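Local coordinates for uricase (PDB 4R8X), which catalyses the oxidation of urate to 5-hydroxyisourate, the first step in the degradation of urate to (S)-allantoin, at residues 272-277 against 289-294. Numbering follows the deposited sequence.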
# COMPACT_ATOMS: atom_id res chain seq x y z
N ARG D 272 11.05 -10.99 -10.80
CA ARG D 272 11.16 -10.68 -9.38
C ARG D 272 12.14 -11.59 -8.65
O ARG D 272 12.11 -11.73 -7.42
CB ARG D 272 9.78 -10.74 -8.74
CG ARG D 272 8.86 -9.62 -9.21
CD ARG D 272 9.27 -8.30 -8.58
NE ARG D 272 8.44 -7.20 -9.07
CZ ARG D 272 8.55 -5.95 -8.64
NH1 ARG D 272 9.46 -5.64 -7.73
NH2 ARG D 272 7.76 -5.00 -9.11
N THR D 273 13.05 -12.18 -9.41
CA THR D 273 13.95 -13.22 -8.90
C THR D 273 14.81 -12.75 -7.74
O THR D 273 15.36 -11.65 -7.76
CB THR D 273 14.83 -13.76 -10.04
OG1 THR D 273 13.98 -14.34 -11.04
CG2 THR D 273 15.81 -14.81 -9.56
N TRP D 274 14.91 -13.60 -6.72
CA TRP D 274 15.68 -13.33 -5.51
C TRP D 274 17.19 -13.24 -5.76
O TRP D 274 17.69 -13.66 -6.81
CB TRP D 274 15.45 -14.46 -4.50
CG TRP D 274 14.02 -14.64 -4.03
CD1 TRP D 274 13.03 -13.68 -3.90
CD2 TRP D 274 13.42 -15.88 -3.61
NE1 TRP D 274 11.87 -14.26 -3.43
CE2 TRP D 274 12.09 -15.60 -3.23
CE3 TRP D 274 13.89 -17.19 -3.51
CZ2 TRP D 274 11.22 -16.60 -2.77
CZ3 TRP D 274 13.03 -18.18 -3.05
CH2 TRP D 274 11.71 -17.88 -2.67
N ASP D 275 17.92 -12.72 -4.76
CA ASP D 275 19.37 -12.75 -4.74
C ASP D 275 19.82 -13.93 -3.88
O ASP D 275 19.18 -14.27 -2.88
CB ASP D 275 19.94 -11.47 -4.11
CG ASP D 275 19.94 -10.29 -5.07
OD1 ASP D 275 19.85 -10.50 -6.29
OD2 ASP D 275 20.05 -9.13 -4.59
N THR D 276 20.94 -14.53 -4.25
CA THR D 276 21.55 -15.58 -3.44
C THR D 276 22.28 -15.01 -2.23
O THR D 276 22.98 -14.00 -2.33
CB THR D 276 22.57 -16.38 -4.27
OG1 THR D 276 21.91 -16.97 -5.40
CG2 THR D 276 23.23 -17.47 -3.43
N VAL D 277 22.12 -15.66 -1.07
CA VAL D 277 22.93 -15.33 0.08
C VAL D 277 23.83 -16.51 0.43
O VAL D 277 25.03 -16.34 0.64
CB VAL D 277 22.09 -14.97 1.30
CG1 VAL D 277 22.98 -14.80 2.52
CG2 VAL D 277 21.28 -13.71 1.03
N PHE D 289 18.15 -17.53 0.01
CA PHE D 289 18.00 -16.37 -0.85
C PHE D 289 17.37 -15.23 -0.07
O PHE D 289 16.90 -15.42 1.06
CB PHE D 289 17.11 -16.72 -2.05
CG PHE D 289 17.59 -17.90 -2.81
CD1 PHE D 289 18.52 -17.74 -3.83
CD2 PHE D 289 17.14 -19.18 -2.50
CE1 PHE D 289 18.98 -18.84 -4.53
CE2 PHE D 289 17.61 -20.29 -3.21
CZ PHE D 289 18.53 -20.12 -4.22
N THR D 290 17.35 -14.04 -0.67
CA THR D 290 16.72 -12.88 -0.07
C THR D 290 16.16 -11.97 -1.16
O THR D 290 16.36 -12.22 -2.34
CB THR D 290 17.69 -12.09 0.83
OG1 THR D 290 16.97 -11.12 1.59
CG2 THR D 290 18.76 -11.38 -0.02
N GLU D 291 15.44 -10.92 -0.77
CA GLU D 291 14.91 -9.99 -1.78
C GLU D 291 16.01 -9.15 -2.41
O GLU D 291 16.98 -8.78 -1.74
CB GLU D 291 13.84 -9.07 -1.19
CG GLU D 291 12.55 -9.76 -0.73
CD GLU D 291 11.67 -10.27 -1.87
OE1 GLU D 291 10.45 -10.42 -1.64
OE2 GLU D 291 12.17 -10.54 -2.99
N PRO D 292 15.86 -8.84 -3.70
CA PRO D 292 16.85 -8.02 -4.41
C PRO D 292 16.65 -6.53 -4.13
O PRO D 292 15.73 -6.13 -3.42
CB PRO D 292 16.55 -8.32 -5.87
CG PRO D 292 15.06 -8.52 -5.89
CD PRO D 292 14.77 -9.28 -4.59
N ARG D 293 17.52 -5.69 -4.69
CA ARG D 293 17.24 -4.27 -4.72
C ARG D 293 15.99 -4.07 -5.58
O ARG D 293 15.60 -4.97 -6.31
CB ARG D 293 18.43 -3.51 -5.31
CG ARG D 293 19.64 -3.52 -4.39
CD ARG D 293 20.73 -2.58 -4.89
NE ARG D 293 21.84 -2.48 -3.93
CZ ARG D 293 22.85 -3.34 -3.86
NH1 ARG D 293 22.90 -4.36 -4.71
NH2 ARG D 293 23.80 -3.18 -2.96
N PRO D 294 15.34 -2.91 -5.47
CA PRO D 294 14.06 -2.75 -6.17
C PRO D 294 13.98 -3.00 -7.69
O PRO D 294 12.95 -3.49 -8.14
CB PRO D 294 13.68 -1.30 -5.87
CG PRO D 294 14.31 -1.04 -4.52
CD PRO D 294 15.64 -1.75 -4.60
O HOH W 1 10.53 -3.12 -6.96
O HOH W 2 11.13 -10.07 -5.43
O HOH W 3 12.63 -6.37 -7.93
O HOH W 4 19.58 -7.04 -6.31
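Trp274 meets Phe289 at an oblique angle, the two six-membered rings inclined by 35° with centroids 5.9 Å apart. CE3 of the indole packs on the CB of Phe289 at 3.6 Å, while Phe15 of a second subunit stacks on the indole and Tyr199 meets it at a slant. The pyrrole edge faces Glu291, whose OE2 lies near the ring plane, 3.4 Å from Trp274 CD1, with the carboxylate turned 81° to the indole. A bend at chi2 (-71°) folds the Glu291 chain back to bring OE2 to this edge, while OE1 bonds Tyr116 of the second subunit. The Phe289 ring has the Asp275 carbonyl oxygen at its edge and Thr276 OG1, hydrogen-bonded to Thr194, 3.6 Å from Phe289 CE1. Replacing Trp274 by an alanine removes the indole and is likely to uncover Phe289 CB and leave Phe15 of the second subunit without its stacking partner.

Along the backbone, two moderately bent hydrogen bonds, Asp275 N to Thr290 O and Thr290 N to Asp275 O, each 2.9 Å, form an antiparallel hydrogen-bonded pair of a short beta hairpin. Past it Pro292 packs directly against Thr273 and Asp275, its CA 3.4 Å from Asp275 OD2. Waters link Arg272 O to Glu291 OE2, Arg272 NH1 to Pro294 O, and Asp275 OD2 to the Arg293 amide. Arg272 NH2 bonds Asn270, and Asp275 OD2 forms an intersubunit salt bridge with Arg293 of a third subunit. Trp274 O accepts a bond from Arg196, a predicted urate-binding residue; the chemistry thus ties subunit interfaces to the probable active site through one hairpin.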